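Local coordinates for protein tryptophan halogenase superfamily (Brevundimonas sp. BAL3, PDB 6FRL) that is a flavin-dependent halogenase that prefers bromination over chlorination, probably acting on aromatic substrates, at residues Leu137-Thr148 against Leu490-Phe500. Numbering follows the deposited sequence.
Sequences LGAALAAGGKFT and LVARTPEHAQF
Lys146 reaches with its ammonium group to the C-terminal end of helix 473-492, where NZ donates to Val491 O at 3.2 Å and to Thr494 O at 3.1 Å, the latter in the carbonyl plane; a water links the same nitrogen to Ala492 O. The chain bends at chi2 (-40°) and chi4 (53°), which curls its long apolar stem along the carbonyls. A cation suits these oxygens at and just beyond the helix end, and a methionine in its place would probably leave them without their charged donor. Beside it, His497 N donates to Gly145 O and Phe147 N to Pro495 O. Flat apolar rings suit the next spot: buried Phe147 makes an edge-to-face stack, CE2 over the centre of the Phe500 ring, planes at 59°. Toward the helices, small Ala140 lets Val491 CG2 come within 3.5 Å of its CB, while the side chain of Leu141 crosses that of Thr494 at about a right angle, CD2 against CG2. Threonine suits this turn because OG1 also donates a hydrogen bond to Leu490 O. Gly145, at positive phi, ends helix 137-143 in a Schellman motif, and a single beta bridge, Lys146 with Glu496, ties this helix cap to the C-terminal tail of the flavin-dependent halogenase fold.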
ATOM      1  N   LEU B 137      -3.233  24.121  -4.362  1.00 26.45           N
ATOM      2  CA  LEU B 137      -3.221  25.202  -3.388  1.00 27.25           C
ATOM      3  C   LEU B 137      -1.839  25.351  -2.786  1.00 29.07           C
ATOM      4  O   LEU B 137      -1.335  26.469  -2.626  1.00 29.62           O
ATOM      5  CB  LEU B 137      -4.269  24.964  -2.312  1.00 27.96           C
ATOM      6  CG  LEU B 137      -4.308  25.878  -1.097  1.00 30.57           C
ATOM      7  CD1 LEU B 137      -4.420  27.330  -1.529  1.00 32.26           C
ATOM      8  CD2 LEU B 137      -5.470  25.492  -0.188  1.00 29.47           C
ATOM      9  N   GLY B 138      -1.203  24.221  -2.489  1.00 30.84           N
ATOM     10  CA  GLY B 138       0.143  24.233  -1.911  1.00 30.78           C
ATOM     11  C   GLY B 138       1.104  25.025  -2.771  1.00 30.76           C
ATOM     12  O   GLY B 138       1.796  25.952  -2.280  1.00 34.75           O
ATOM     13  N   ALA B 139       1.127  24.672  -4.058  1.00 29.79           N
ATOM     14  CA  ALA B 139       2.032  25.277  -5.034  1.00 28.72           C
ATOM     15  C   ALA B 139       1.748  26.747  -5.231  1.00 29.46           C
ATOM     16  O   ALA B 139       2.667  27.551  -5.271  1.00 30.48           O
ATOM     17  CB  ALA B 139       1.929  24.558  -6.357  1.00 29.73           C
ATOM     18  N   ALA B 140       0.466  27.089  -5.357  1.00 31.72           N
ATOM     19  CA  ALA B 140       0.008  28.494  -5.485  1.00 30.10           C
ATOM     20  C   ALA B 140       0.411  29.335  -4.266  1.00 30.21           C
ATOM     21  O   ALA B 140       0.883  30.457  -4.422  1.00 28.25           O
ATOM     22  CB  ALA B 140      -1.508  28.547  -5.703  1.00 28.02           C
ATOM     23  N   LEU B 141       0.219  28.789  -3.063  1.00 31.44           N
ATOM     24  CA  LEU B 141       0.665  29.460  -1.820  1.00 30.83           C
ATOM     25  C   LEU B 141       2.188  29.636  -1.819  1.00 31.37           C
ATOM     26  O   LEU B 141       2.665  30.698  -1.489  1.00 33.02           O
ATOM     27  CB  LEU B 141       0.214  28.682  -0.575  1.00 32.17           C
ATOM     28  CG  LEU B 141      -1.238  28.699  -0.093  1.00 29.94           C
ATOM     29  CD1 LEU B 141      -1.498  27.627   0.963  1.00 30.12           C
ATOM     30  CD2 LEU B 141      -1.584  30.025   0.510  1.00 30.40           C
ATOM     31  N   ALA B 142       2.959  28.618  -2.204  1.00 31.95           N
ATOM     32  CA  ALA B 142       4.427  28.790  -2.253  1.00 34.45           C
ATOM     33  C   ALA B 142       4.865  29.888  -3.230  1.00 36.48           C
ATOM     34  O   ALA B 142       5.713  30.730  -2.894  1.00 39.16           O
ATOM     35  CB  ALA B 142       5.131  27.480  -2.605  1.00 33.85           C
ATOM     36  N   ALA B 143       4.314  29.866  -4.443  1.00 37.58           N
ATOM     37  CA  ALA B 143       4.606  30.907  -5.458  1.00 34.55           C
ATOM     38  C   ALA B 143       4.152  32.319  -5.008  1.00 33.94           C
ATOM     39  O   ALA B 143       4.815  33.295  -5.321  1.00 32.76           O
ATOM     40  CB  ALA B 143       3.949  30.555  -6.776  1.00 33.73           C
ATOM     41  N   GLY B 144       3.054  32.410  -4.240  1.00 32.52           N
ATOM     42  CA  GLY B 144       2.573  33.670  -3.710  1.00 29.50           C
ATOM     43  C   GLY B 144       3.248  34.236  -2.465  1.00 30.92           C
ATOM     44  O   GLY B 144       2.775  35.237  -1.908  1.00 31.00           O
ATOM     45  N   GLY B 145       4.336  33.622  -2.008  1.00 31.58           N
ATOM     46  CA  GLY B 145       4.951  33.971  -0.715  1.00 31.62           C
ATOM     47  C   GLY B 145       3.990  33.921   0.475  1.00 32.22           C
ATOM     48  O   GLY B 145       4.219  34.617   1.456  1.00 33.48           O
ATOM     49  N   LYS B 146       2.932  33.112   0.393  1.00 31.33           N
ATOM     50  CA  LYS B 146       1.918  32.994   1.457  1.00 34.02           C
ATOM     51  C   LYS B 146       2.105  31.746   2.330  1.00 34.06           C
ATOM     52  O   LYS B 146       2.868  30.826   1.974  1.00 34.77           O
ATOM     53  CB  LYS B 146       0.493  32.984   0.868  1.00 35.20           C
ATOM     54  CG  LYS B 146       0.097  34.182  -0.000  1.00 37.14           C
ATOM     55  CD  LYS B 146       0.596  35.542   0.537  1.00 39.68           C
ATOM     56  CE  LYS B 146       0.136  36.766  -0.288  1.00 38.13           C
ATOM     57  NZ  LYS B 146      -1.345  36.785  -0.468  1.00 35.77           N
ATOM     58  N   PHE B 147       1.452  31.775   3.497  1.00 33.49           N
ATOM     59  CA  PHE B 147       1.335  30.632   4.400  1.00 34.41           C
ATOM     60  C   PHE B 147       0.104  30.678   5.323  1.00 33.38           C
ATOM     61  O   PHE B 147      -0.203  31.712   5.924  1.00 36.04           O
ATOM     62  CB  PHE B 147       2.594  30.433   5.285  1.00 34.84           C
ATOM     63  CG  PHE B 147       2.507  29.187   6.147  1.00 35.23           C
ATOM     64  CD1 PHE B 147       2.846  27.948   5.634  1.00 36.84           C
ATOM     65  CD2 PHE B 147       1.970  29.242   7.440  1.00 36.41           C
ATOM     66  CE1 PHE B 147       2.741  26.794   6.433  1.00 40.47           C
ATOM     67  CE2 PHE B 147       1.843  28.100   8.225  1.00 38.01           C
ATOM     68  CZ  PHE B 147       2.228  26.870   7.728  1.00 40.03           C
ATOM     69  N   THR B 148      -0.554  29.529   5.472  1.00 33.33           N
ATOM     70  CA  THR B 148      -1.590  29.316   6.496  1.00 33.06           C
ATOM     71  C   THR B 148      -1.632  27.834   6.882  1.00 32.75           C
ATOM     72  O   THR B 148      -1.324  26.945   6.066  1.00 30.44           O
ATOM     73  CB  THR B 148      -2.992  29.795   6.037  1.00 32.96           C
ATOM     74  OG1 THR B 148      -3.886  29.820   7.141  1.00 34.39           O
ATOM     75  CG2 THR B 148      -3.613  28.890   4.947  1.00 33.78           C
ATOM     76  N   LEU B 490      -8.321  32.236  -2.762  1.00 35.17           N
ATOM     77  CA  LEU B 490      -7.915  31.752  -1.440  1.00 35.70           C
ATOM     78  C   LEU B 490      -6.460  32.191  -1.155  1.00 35.05           C
ATOM     79  O   LEU B 490      -6.166  32.760  -0.093  1.00 38.71           O
ATOM     80  CB  LEU B 490      -8.089  30.221  -1.378  1.00 39.13           C
ATOM     81  CG  LEU B 490      -7.725  29.449  -0.092  1.00 40.36           C
ATOM     82  CD1 LEU B 490      -8.196  30.145   1.187  1.00 41.13           C
ATOM     83  CD2 LEU B 490      -8.342  28.065  -0.170  1.00 38.36           C
ATOM     84  N   VAL B 491      -5.566  31.977  -2.124  1.00 32.78           N
ATOM     85  CA  VAL B 491      -4.188  32.470  -2.002  1.00 33.22           C
ATOM     86  C   VAL B 491      -4.140  33.955  -1.760  1.00 29.70           C
ATOM     87  O   VAL B 491      -3.393  34.403  -0.923  1.00 32.51           O
ATOM     88  CB  VAL B 491      -3.305  32.128  -3.245  1.00 32.46           C
ATOM     89  CG1 VAL B 491      -1.967  32.847  -3.214  1.00 31.13           C
ATOM     90  CG2 VAL B 491      -3.011  30.644  -3.316  1.00 32.84           C
ATOM     91  N   ALA B 492      -4.918  34.702  -2.525  1.00 31.30           N
ATOM     92  CA  ALA B 492      -4.883  36.175  -2.534  1.00 30.99           C
ATOM     93  C   ALA B 492      -5.197  36.751  -1.166  1.00 31.21           C
ATOM     94  O   ALA B 492      -4.536  37.702  -0.701  1.00 29.48           O
ATOM     95  CB  ALA B 492      -5.835  36.730  -3.575  1.00 29.20           C
ATOM     96  N   ARG B 493      -6.163  36.132  -0.496  1.00 30.67           N
ATOM     97  CA  ARG B 493      -6.557  36.593   0.821  1.00 33.36           C
ATOM     98  C   ARG B 493      -5.827  35.965   2.016  1.00 34.88           C
ATOM     99  O   ARG B 493      -6.194  36.222   3.162  1.00 36.37           O
ATOM    100  CB  ARG B 493      -8.058  36.468   0.975  1.00 34.83           C
ATOM    101  CG  ARG B 493      -8.607  35.067   1.069  1.00 37.01           C
ATOM    102  CD  ARG B 493     -10.118  35.148   0.986  1.00 37.73           C
ATOM    103  NE  ARG B 493     -10.653  33.857   0.633  1.00 41.98           N
ATOM    104  CZ  ARG B 493     -11.258  33.509  -0.494  1.00 36.31           C
ATOM    105  NH1 ARG B 493     -11.483  34.356  -1.472  1.00 39.29           N
ATOM    106  NH2 ARG B 493     -11.651  32.257  -0.616  1.00 35.52           N
ATOM    107  N   THR B 494      -4.773  35.190   1.768  1.00 33.64           N
ATOM    108  CA  THR B 494      -4.043  34.519   2.829  1.00 31.77           C
ATOM    109  C   THR B 494      -2.860  35.408   3.220  1.00 31.15           C
ATOM    110  O   THR B 494      -2.250  36.059   2.362  1.00 31.30           O
ATOM    111  CB  THR B 494      -3.666  33.090   2.375  1.00 33.64           C
ATOM    112  OG1 THR B 494      -4.876  32.317   2.272  1.00 34.09           O
ATOM    113  CG2 THR B 494      -2.752  32.400   3.354  1.00 35.50           C
ATOM    114  N   PRO B 495      -2.516  35.456   4.523  1.00 32.06           N
ATOM    115  CA  PRO B 495      -1.361  36.302   4.888  1.00 30.96           C
ATOM    116  C   PRO B 495      -0.026  35.837   4.321  1.00 32.03           C
ATOM    117  O   PRO B 495       0.089  34.724   3.845  1.00 33.05           O
ATOM    118  CB  PRO B 495      -1.335  36.249   6.424  1.00 31.20           C
ATOM    119  CG  PRO B 495      -2.287  35.179   6.817  1.00 31.89           C
ATOM    120  CD  PRO B 495      -3.251  34.971   5.707  1.00 31.01           C
ATOM    121  N   GLU B 496       0.972  36.703   4.374  1.00 35.61           N
ATOM    122  CA  GLU B 496       2.296  36.374   3.909  1.00 39.65           C
ATOM    123  C   GLU B 496       2.957  35.423   4.893  1.00 41.83           C
ATOM    124  O   GLU B 496       2.579  35.327   6.060  1.00 39.97           O
ATOM    125  CB  GLU B 496       3.164  37.612   3.794  1.00 44.97           C
ATOM    126  CG  GLU B 496       2.718  38.666   2.788  1.00 54.73           C
ATOM    127  CD  GLU B 496       3.552  39.948   2.857  1.00 60.41           C
ATOM    128  OE1 GLU B 496       4.764  39.887   3.201  1.00 64.30           O
ATOM    129  OE2 GLU B 496       2.993  41.035   2.567  1.00 69.23           O
ATOM    130  N   HIS B 497       3.984  34.756   4.400  1.00 41.19           N
ATOM    131  CA  HIS B 497       4.876  33.924   5.205  1.00 38.23           C
ATOM    132  C   HIS B 497       5.360  34.707   6.434  1.00 40.25           C
ATOM    133  O   HIS B 497       5.318  34.188   7.556  1.00 46.20           O
ATOM    134  CB  HIS B 497       6.051  33.426   4.314  1.00 34.15           C
ATOM    135  CG  HIS B 497       6.913  32.377   4.942  1.00 31.60           C
ATOM    136  ND1 HIS B 497       8.204  32.139   4.526  1.00 32.14           N
ATOM    137  CD2 HIS B 497       6.670  31.488   5.937  1.00 33.03           C
ATOM    138  CE1 HIS B 497       8.725  31.159   5.245  1.00 32.33           C
ATOM    139  NE2 HIS B 497       7.820  30.757   6.120  1.00 31.95           N
ATOM    140  N   ALA B 498       5.766  35.963   6.235  1.00 39.69           N
ATOM    141  CA  ALA B 498       6.348  36.781   7.307  1.00 37.67           C
ATOM    142  C   ALA B 498       5.454  36.914   8.526  1.00 38.44           C
ATOM    143  O   ALA B 498       5.982  36.971   9.635  1.00 44.07           O
ATOM    144  CB  ALA B 498       6.754  38.158   6.795  1.00 34.01           C
ATOM    145  N   GLN B 499       4.128  36.952   8.343  1.00 36.26           N
ATOM    146  CA  GLN B 499       3.196  37.108   9.488  1.00 33.62           C
ATOM    147  C   GLN B 499       3.199  35.912  10.465  1.00 36.17           C
ATOM    148  O   GLN B 499       3.038  36.086  11.679  1.00 39.55           O
ATOM    149  CB  GLN B 499       1.757  37.348   9.004  1.00 31.07           C
ATOM    150  CG  GLN B 499       0.731  37.520  10.126  1.00 30.45           C
ATOM    151  CD  GLN B 499      -0.638  37.920   9.597  1.00 31.93           C
ATOM    152  OE1 GLN B 499      -0.763  38.915   8.856  1.00 33.38           O
ATOM    153  NE2 GLN B 499      -1.671  37.136   9.935  1.00 26.88           N
ATOM    154  N   PHE B 500       3.325  34.702   9.920  1.00 38.53           N
ATOM    155  CA  PHE B 500       3.403  33.482  10.716  1.00 35.47           C
ATOM    156  C   PHE B 500       4.712  33.417  11.481  1.00 34.69           C
ATOM    157  O   PHE B 500       4.741  32.953  12.611  1.00 33.01           O
ATOM    158  CB  PHE B 500       3.302  32.269   9.804  1.00 34.25           C
ATOM    159  CG  PHE B 500       3.144  30.987  10.542  1.00 32.45           C
ATOM    160  CD1 PHE B 500       1.874  30.583  10.993  1.00 31.76           C
ATOM    161  CD2 PHE B 500       4.229  30.184  10.793  1.00 31.54           C
ATOM    162  CE1 PHE B 500       1.708  29.410  11.689  1.00 31.00           C
ATOM    163  CE2 PHE B 500       4.062  28.991  11.483  1.00 30.45           C
ATOM    164  CZ  PHE B 500       2.799  28.606  11.915  1.00 30.22           C
TER
HETATM  165  O   HOH W   1      -2.212  39.101  -1.191  1.00 37.66           O
HETATM  166  O   HOH W   2       1.363  33.543   7.286  1.00 29.32           O